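Local coordinates for protein dephospho-CoA kinase (Campylobacter jejuni subsp. jejuni serotype O:2, PDB 4ZO4) that probably phosphorylates the 3'-hydroxyl of dephospho-CoA at the expense of ATP, the last step in making coenzyme A, at residues A[45-50]-A[61-66]; A[52-57]-A[85-90]; A[102-107]-A[114-119]. One frame throughout, in Å; residues are numbered along the deposited sequence.

Contact 1: A[45-50]-A[61-66]; sequences ENALEL and NLLKKE
Leu63 carries most of this contact: its forked end reaches the first turn of helix 47-54 and splits its work between two partners. Branch CD2 lies against the backbone of Ala47, with Leu63 CD2 3.6 Å from Ala47 O, and comes within 4.3 Å of Ala47 CB. The other branch, Leu63 CD1, meets Leu48 CD2 methyl to methyl at 3.7 Å, the two side chains crossing at about a right angle. Leu48 sets off away from the loop, but its extended chain, with CG anti to the carbonyl carbon (chi1 -74°), brings CD2 back within range. One residue earlier, buried Leu62 points at the helix and rests CD1 3.8 Å from Leu50 O. These methyl contacts, on the helix's side chains and its carbonyl oxygens, make the close-packed part. Beyond Leu63 the loop draws off: Lys64, Lys65 and Glu66 stay exposed and clear of the helix, and Leu48 itself forms the solvent edge. Ile69 covers Ala47 and Leu50 from further along the same loop, and Leu62 shares a backbone hydrogen bond with Asp70. Helix 82-109 takes the inner side, where Leu88 and Phe91 touch Leu50, so the start of helix 47-54 lies between that helix and the loop leading to helix 71-80.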
# COMPACT_ATOMS: atom_id res chain seq x y z
N GLU A 45 -17.61 -22.24 -5.53
CA GLU A 45 -18.46 -22.12 -6.74
C GLU A 45 -17.61 -21.84 -7.96
O GLU A 45 -18.01 -22.15 -9.05
CB GLU A 45 -19.48 -21.00 -6.63
CG GLU A 45 -20.66 -21.26 -5.71
CD GLU A 45 -21.51 -20.01 -5.48
OE1 GLU A 45 -21.92 -19.38 -6.49
OE2 GLU A 45 -21.76 -19.66 -4.29
N ASN A 46 -16.45 -21.20 -7.75
CA ASN A 46 -15.54 -20.82 -8.84
C ASN A 46 -14.24 -21.57 -8.71
O ASN A 46 -13.17 -20.97 -8.74
CB ASN A 46 -15.27 -19.33 -8.81
CG ASN A 46 -16.51 -18.54 -9.08
OD1 ASN A 46 -16.94 -18.46 -10.21
ND2 ASN A 46 -17.15 -18.02 -8.02
N ALA A 47 -14.35 -22.88 -8.55
CA ALA A 47 -13.20 -23.70 -8.28
C ALA A 47 -12.44 -23.97 -9.58
O ALA A 47 -11.22 -23.87 -9.60
CB ALA A 47 -13.61 -24.99 -7.59
N LEU A 48 -13.15 -24.30 -10.66
CA LEU A 48 -12.44 -24.52 -11.93
C LEU A 48 -11.77 -23.26 -12.46
O LEU A 48 -10.61 -23.31 -12.89
CB LEU A 48 -13.35 -25.13 -13.01
CG LEU A 48 -13.69 -26.61 -12.81
CD1 LEU A 48 -14.52 -27.13 -13.98
CD2 LEU A 48 -12.43 -27.45 -12.62
N GLU A 49 -12.46 -22.12 -12.44
CA GLU A 49 -11.83 -20.93 -13.00
C GLU A 49 -10.57 -20.55 -12.22
O GLU A 49 -9.55 -20.24 -12.81
CB GLU A 49 -12.80 -19.76 -13.17
CG GLU A 49 -13.39 -19.69 -14.58
CD GLU A 49 -12.30 -19.56 -15.70
OE1 GLU A 49 -12.47 -20.16 -16.82
OE2 GLU A 49 -11.27 -18.87 -15.46
N LEU A 50 -10.64 -20.66 -10.91
CA LEU A 50 -9.50 -20.35 -10.04
C LEU A 50 -8.28 -21.27 -10.32
O LEU A 50 -7.13 -20.83 -10.37
CB LEU A 50 -9.93 -20.44 -8.56
CG LEU A 50 -10.84 -19.33 -8.00
CD1 LEU A 50 -11.58 -19.80 -6.74
CD2 LEU A 50 -10.03 -18.09 -7.66
N ASN A 61 -1.36 -28.77 -6.97
CA ASN A 61 -2.70 -28.73 -7.49
C ASN A 61 -3.55 -27.89 -6.58
O ASN A 61 -3.46 -27.99 -5.36
CB ASN A 61 -3.29 -30.12 -7.64
CG ASN A 61 -4.42 -30.15 -8.66
OD1 ASN A 61 -5.43 -29.46 -8.49
ND2 ASN A 61 -4.24 -30.92 -9.72
N LEU A 62 -4.35 -27.04 -7.20
CA LEU A 62 -5.30 -26.25 -6.46
C LEU A 62 -6.49 -27.10 -6.10
O LEU A 62 -6.97 -27.03 -4.98
CB LEU A 62 -5.73 -25.06 -7.29
CG LEU A 62 -4.74 -23.93 -7.06
CD1 LEU A 62 -4.86 -22.92 -8.18
CD2 LEU A 62 -4.96 -23.28 -5.70
N LEU A 63 -6.95 -27.91 -7.06
CA LEU A 63 -8.11 -28.77 -6.87
C LEU A 63 -7.77 -29.96 -5.97
O LEU A 63 -6.80 -30.69 -6.21
CB LEU A 63 -8.68 -29.24 -8.22
CG LEU A 63 -9.05 -28.09 -9.17
CD1 LEU A 63 -9.67 -28.62 -10.45
CD2 LEU A 63 -9.97 -27.08 -8.50
N LYS A 64 -8.59 -30.12 -4.93
CA LYS A 64 -8.40 -31.11 -3.86
C LYS A 64 -9.09 -32.41 -4.21
O LYS A 64 -8.54 -33.49 -4.04
CB LYS A 64 -8.99 -30.55 -2.56
CG LYS A 64 -8.57 -31.27 -1.29
CD LYS A 64 -8.46 -30.33 -0.09
CE LYS A 64 -9.80 -30.09 0.61
NZ LYS A 64 -9.69 -29.08 1.72
N LYS A 65 -10.33 -32.29 -4.67
CA LYS A 65 -11.10 -33.45 -5.04
C LYS A 65 -12.07 -33.03 -6.14
O LYS A 65 -11.64 -32.72 -7.25
CB LYS A 65 -11.79 -34.07 -3.81
CG LYS A 65 -12.52 -35.39 -4.09
CD LYS A 65 -13.35 -35.87 -2.89
CE LYS A 65 -14.60 -36.65 -3.36
NZ LYS A 65 -15.31 -37.30 -2.21
N GLU A 66 -13.37 -32.99 -5.83
CA GLU A 66 -14.38 -32.88 -6.86
C GLU A 66 -14.78 -31.43 -6.99
O GLU A 66 -15.75 -30.98 -6.39
CB GLU A 66 -15.58 -33.78 -6.56
CG GLU A 66 -15.28 -35.25 -6.82
CD GLU A 66 -16.47 -36.15 -6.62
OE1 GLU A 66 -16.27 -37.33 -6.25
OE2 GLU A 66 -17.62 -35.67 -6.83

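Contact 2: A[52-57]-A[85-90]; sequences KIFSPF and KKILEN
Ile53 and Ile87 hold the same shape, CG1 beside the backbone N (chi1 -58° and -69°), which leaves CG2 of each facing the opposite helix. The two methyls meet, Ile53 CG2 to Ile87 CG2, at 3.6 Å. Leu88 differs: its CG stands anti to the backbone N, chi1 -164°, and that swings CD1 to the far end of the Phe54 ring, 3.6 Å from Phe54 CZ. Leu88 CD1 approaches the ring obliquely and touches CE2 as well as CZ, while Leu88 N lies at the ring edge in its plane, 3.7 Å from Phe54 CZ. Phe54 therefore drives its para carbon at the backbone of helix 82-109, and Ile87 CG2 flanks that end at 4.2 Å from Phe54 CZ. Ile53, next to Phe54 in the chain, spreads CG2 over one face of the Phe54 ring, 3.8 Å above the plane and displaced toward the rim. This joins the end of helix 47-54 to the early turns of helix 82-109 in the all-helical part of the chain inserted between strands 31-34 and 114-117, consistent with the CoA domain described for CoaE relatives. Leu74 of helix 71-80 touches both Phe54 and Leu88, making the junction three-sided. A second subunit lies close by: Lys85 forms a salt bridge with Glu89 of that subunit, and Glu89 one with its Lys85, while Ile53 O accepts a hydrogen bond from its Arg161.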
# COMPACT_ATOMS: atom_id res chain seq x y z
N LYS A 52 -7.43 -22.51 -13.22
CA LYS A 52 -6.79 -21.92 -14.45
C LYS A 52 -5.92 -20.70 -14.12
O LYS A 52 -4.75 -20.68 -14.37
CB LYS A 52 -7.84 -21.48 -15.49
CG LYS A 52 -8.33 -22.57 -16.43
CD LYS A 52 -9.83 -22.47 -16.67
CE LYS A 52 -10.34 -23.64 -17.50
NZ LYS A 52 -11.83 -23.82 -17.51
N ILE A 53 -6.54 -19.72 -13.50
CA ILE A 53 -5.92 -18.45 -13.16
C ILE A 53 -4.70 -18.66 -12.27
O ILE A 53 -3.69 -18.07 -12.52
CB ILE A 53 -6.97 -17.56 -12.42
CG1 ILE A 53 -8.22 -17.35 -13.31
CG2 ILE A 53 -6.38 -16.22 -12.03
CD1 ILE A 53 -9.37 -16.65 -12.61
N PHE A 54 -4.80 -19.51 -11.24
CA PHE A 54 -3.73 -19.63 -10.23
C PHE A 54 -2.74 -20.77 -10.38
O PHE A 54 -1.62 -20.69 -9.88
CB PHE A 54 -4.35 -19.69 -8.85
CG PHE A 54 -4.92 -18.39 -8.41
CD1 PHE A 54 -4.09 -17.40 -7.91
CD2 PHE A 54 -6.25 -18.12 -8.57
CE1 PHE A 54 -4.60 -16.18 -7.53
CE2 PHE A 54 -6.77 -16.90 -8.18
CZ PHE A 54 -5.94 -15.92 -7.68
N SER A 55 -3.14 -21.85 -11.04
CA SER A 55 -2.24 -22.97 -11.30
C SER A 55 -0.89 -22.54 -11.84
O SER A 55 0.12 -23.10 -11.42
CB SER A 55 -2.87 -24.03 -12.22
OG SER A 55 -3.12 -23.52 -13.51
N PRO A 56 -0.83 -21.53 -12.74
CA PRO A 56 0.54 -21.13 -13.16
C PRO A 56 1.48 -20.55 -12.08
O PRO A 56 2.60 -20.18 -12.40
CB PRO A 56 0.29 -20.05 -14.26
CG PRO A 56 -1.14 -19.68 -14.17
CD PRO A 56 -1.87 -20.86 -13.54
N PHE A 57 1.01 -20.43 -10.83
CA PHE A 57 1.84 -19.94 -9.73
C PHE A 57 2.48 -21.05 -8.92
O PHE A 57 3.39 -20.81 -8.13
CB PHE A 57 1.03 -19.07 -8.79
CG PHE A 57 0.63 -17.77 -9.37
CD1 PHE A 57 1.52 -16.71 -9.40
CD2 PHE A 57 -0.64 -17.58 -9.88
CE1 PHE A 57 1.15 -15.49 -9.93
CE2 PHE A 57 -1.03 -16.36 -10.40
CZ PHE A 57 -0.13 -15.31 -10.43
N LYS A 85 -2.19 -12.32 -5.14
CA LYS A 85 -3.03 -11.66 -4.19
C LYS A 85 -3.95 -10.65 -4.85
O LYS A 85 -5.15 -10.63 -4.58
CB LYS A 85 -2.18 -10.94 -3.14
CG LYS A 85 -2.92 -10.59 -1.85
CD LYS A 85 -2.37 -9.32 -1.22
CE LYS A 85 -0.85 -9.32 -1.08
NZ LYS A 85 -0.34 -8.05 -0.50
N LYS A 86 -3.41 -9.79 -5.71
CA LYS A 86 -4.28 -8.78 -6.32
C LYS A 86 -5.30 -9.46 -7.19
O LYS A 86 -6.46 -9.08 -7.19
CB LYS A 86 -3.49 -7.75 -7.10
CG LYS A 86 -2.67 -6.81 -6.23
CD LYS A 86 -2.02 -5.70 -7.04
CE LYS A 86 -1.04 -4.89 -6.19
NZ LYS A 86 -0.61 -3.58 -6.79
N ILE A 87 -4.91 -10.49 -7.92
CA ILE A 87 -5.87 -11.13 -8.80
C ILE A 87 -7.01 -11.72 -7.97
O ILE A 87 -8.19 -11.54 -8.30
CB ILE A 87 -5.20 -12.16 -9.72
CG1 ILE A 87 -4.31 -11.45 -10.74
CG2 ILE A 87 -6.22 -12.91 -10.54
CD1 ILE A 87 -3.44 -12.41 -11.53
N LEU A 88 -6.66 -12.38 -6.86
CA LEU A 88 -7.68 -12.97 -6.02
C LEU A 88 -8.66 -11.90 -5.49
O LEU A 88 -9.89 -12.04 -5.61
CB LEU A 88 -7.06 -13.73 -4.87
CG LEU A 88 -8.11 -14.65 -4.24
CD1 LEU A 88 -8.58 -15.71 -5.23
CD2 LEU A 88 -7.52 -15.30 -2.98
N GLU A 89 -8.11 -10.83 -4.93
CA GLU A 89 -8.94 -9.73 -4.47
C GLU A 89 -9.90 -9.28 -5.57
O GLU A 89 -11.09 -9.19 -5.32
CB GLU A 89 -8.09 -8.55 -4.00
CG GLU A 89 -7.33 -8.81 -2.69
CD GLU A 89 -6.14 -7.85 -2.47
OE1 GLU A 89 -5.88 -6.97 -3.35
OE2 GLU A 89 -5.44 -7.97 -1.43
N ASN A 90 -9.41 -9.02 -6.78
CA ASN A 90 -10.27 -8.50 -7.82
C ASN A 90 -11.19 -9.58 -8.35
O ASN A 90 -12.31 -9.32 -8.80
CB ASN A 90 -9.44 -7.91 -8.95
CG ASN A 90 -10.29 -7.50 -10.13
OD1 ASN A 90 -10.93 -6.46 -10.10
ND2 ASN A 90 -10.29 -8.32 -11.17

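Contact 3: A[102-107]-A[114-119]; sequences EQMQIL and FFVEIP
Phe114 stands up from the start of its strand as a flat bump, and the helix provides the hollow, walled by Leu107 and Met104. Leu107 lies over one face of the ring: its CB sits 3.7 Å from the Phe114 ring centroid, only 15° off the normal, a CH-pi contact. From there the leucine chain runs obliquely across the same ring, setting Leu107 CD1 3.6 Å from Phe114 CD1. The ring's outer end comes up against the helix between Met104 and Leu107, where Phe114 CE1 is 3.8 Å from Met104 CG. Phe114 reaches this place because its CG lies between the backbone N and the carbonyl carbon (chi1 69°). Met104, a selenomethionine here, in turn fills the step between the ring and Val116. Its CG touches both, lying 3.7 Å from Val116 CG2, and because the chain then bends at its last torsion, SE and CE stay wrapped round that one valine methyl, with Met104 SE 3.8 Å and Met104 CE 3.9 Å from Val116 CG2. The axes of helix segment 102-107 and strand 114-117 run nearly antiparallel, at 166°, with a closest approach of 9.8 Å. Helix 82-109 is the last helix of the long connection between parallel neighbours 31-34 and 114-117, and it lies on the sheet whose order, 2-3-1-4-5, is that of the P-loop kinases. Ala7 and Phe9 of strand 7-12 and Ile33 of strand 31-34 extend the floor under Met104. Side chains alternate along the strand, so Phe115 points to the other face of the sheet, where its ring meets Phe21 edge to face. Further along, the side chain of Val116 is about 9 Å from that of Lys18, predicted to bind ATP.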
# COMPACT_ATOMS: atom_id res chain seq x y z
N GLU A 102 -27.33 -10.00 -2.53
CA GLU A 102 -28.43 -10.87 -2.99
C GLU A 102 -29.27 -11.28 -1.79
O GLU A 102 -30.46 -11.05 -1.76
CB GLU A 102 -27.84 -12.10 -3.71
CG GLU A 102 -28.78 -13.25 -4.02
CD GLU A 102 -28.00 -14.46 -4.52
OE1 GLU A 102 -28.11 -15.54 -3.89
OE2 GLU A 102 -27.24 -14.33 -5.51
N GLN A 103 -28.61 -11.89 -0.82
CA GLN A 103 -29.25 -12.40 0.38
C GLN A 103 -29.74 -11.33 1.38
O GLN A 103 -30.44 -11.68 2.33
CB GLN A 103 -28.27 -13.33 1.09
CG GLN A 103 -27.92 -14.59 0.32
CD GLN A 103 -26.97 -15.49 1.09
OE1 GLN A 103 -26.75 -15.31 2.30
NE2 GLN A 103 -26.40 -16.47 0.40
N MSE A 104 -29.38 -10.06 1.20
CA MSE A 104 -29.88 -9.00 2.09
C MSE A 104 -31.14 -8.29 1.58
O MSE A 104 -31.80 -7.57 2.35
CB MSE A 104 -28.84 -7.92 2.29
CG MSE A 104 -27.68 -8.34 3.18
SE MSE A 104 -26.45 -6.82 3.18
CE MSE A 104 -27.46 -5.59 4.32
N GLN A 105 -31.42 -8.44 0.29
CA GLN A 105 -32.61 -7.88 -0.33
C GLN A 105 -33.74 -8.90 -0.22
O GLN A 105 -34.92 -8.55 -0.36
CB GLN A 105 -32.37 -7.54 -1.82
CG GLN A 105 -31.77 -6.16 -2.10
CD GLN A 105 -31.26 -5.99 -3.54
OE1 GLN A 105 -31.38 -6.90 -4.37
NE2 GLN A 105 -30.69 -4.82 -3.84
N ILE A 106 -33.39 -10.16 0.04
CA ILE A 106 -34.40 -11.19 0.34
C ILE A 106 -35.05 -10.89 1.71
O ILE A 106 -36.27 -10.80 1.82
CB ILE A 106 -33.81 -12.62 0.25
CG1 ILE A 106 -33.80 -13.07 -1.23
CG2 ILE A 106 -34.62 -13.63 1.06
CD1 ILE A 106 -33.06 -14.37 -1.48
N LEU A 107 -34.21 -10.69 2.72
CA LEU A 107 -34.67 -10.57 4.09
C LEU A 107 -35.20 -9.18 4.39
O LEU A 107 -35.98 -9.03 5.34
CB LEU A 107 -33.53 -10.88 5.05
CG LEU A 107 -32.76 -12.15 4.73
CD1 LEU A 107 -31.58 -12.35 5.68
CD2 LEU A 107 -33.72 -13.33 4.76
N PHE A 114 -32.88 -8.29 10.53
CA PHE A 114 -31.86 -9.31 10.30
C PHE A 114 -30.41 -8.77 10.44
O PHE A 114 -30.16 -7.56 10.32
CB PHE A 114 -32.06 -9.99 8.92
CG PHE A 114 -31.77 -9.09 7.74
CD1 PHE A 114 -30.55 -9.16 7.07
CD2 PHE A 114 -32.73 -8.19 7.27
CE1 PHE A 114 -30.29 -8.34 5.99
CE2 PHE A 114 -32.48 -7.37 6.18
CZ PHE A 114 -31.26 -7.44 5.54
N PHE A 115 -29.48 -9.70 10.68
CA PHE A 115 -28.10 -9.39 11.01
C PHE A 115 -27.07 -10.06 10.07
O PHE A 115 -27.04 -11.28 9.91
CB PHE A 115 -27.84 -9.77 12.48
CG PHE A 115 -28.66 -8.95 13.46
CD1 PHE A 115 -28.30 -7.65 13.75
CD2 PHE A 115 -29.82 -9.47 14.04
CE1 PHE A 115 -29.05 -6.87 14.61
CE2 PHE A 115 -30.59 -8.69 14.90
CZ PHE A 115 -30.20 -7.38 15.18
N VAL A 116 -26.27 -9.23 9.41
CA VAL A 116 -25.17 -9.70 8.57
C VAL A 116 -23.94 -9.73 9.46
O VAL A 116 -23.34 -8.69 9.79
CB VAL A 116 -24.90 -8.73 7.39
CG1 VAL A 116 -23.79 -9.24 6.51
CG2 VAL A 116 -26.17 -8.50 6.56
N GLU A 117 -23.56 -10.91 9.89
CA GLU A 117 -22.32 -11.02 10.62
C GLU A 117 -21.18 -10.67 9.65
O GLU A 117 -21.18 -11.15 8.52
CB GLU A 117 -22.16 -12.44 11.17
CG GLU A 117 -20.76 -12.74 11.67
CD GLU A 117 -20.70 -14.01 12.50
OE1 GLU A 117 -21.64 -14.83 12.41
OE2 GLU A 117 -19.70 -14.16 13.24
N ILE A 118 -20.23 -9.85 10.08
CA ILE A 118 -19.13 -9.44 9.18
C ILE A 118 -17.83 -9.10 9.92
O ILE A 118 -17.85 -8.35 10.89
CB ILE A 118 -19.58 -8.26 8.29
CG1 ILE A 118 -18.54 -7.93 7.22
CG2 ILE A 118 -19.87 -7.03 9.12
CD1 ILE A 118 -19.00 -6.88 6.22
N PRO A 119 -16.69 -9.66 9.48
CA PRO A 119 -15.37 -9.24 10.02
C PRO A 119 -15.10 -7.77 9.85
O PRO A 119 -15.32 -7.20 8.79
CB PRO A 119 -14.37 -10.03 9.20
CG PRO A 119 -15.12 -11.18 8.60
CD PRO A 119 -16.58 -10.81 8.58

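In the fold
Contacts 1 and 2 are neighbours, their centres 12 Å apart, and both draw on helix 47-54. They touch directly: Leu50 CD2 lies 3.7 Å from Leu88 CD1, and Leu62 packs on Phe54, so the loop, the short helix and helix 82-109 share one apolar interior. Contact 3 stands apart, its centre 27 Å from that of contact 1 and 28 Å from that of contact 2. Helix 82-109 runs from contact 2 to contact 3, giving its early turns to the one and its last to the other. The predicted ATP site belongs to the sheet end: contact 3 runs near it, whereas contacts 1 and 2 lie away from it, alongside the second subunit.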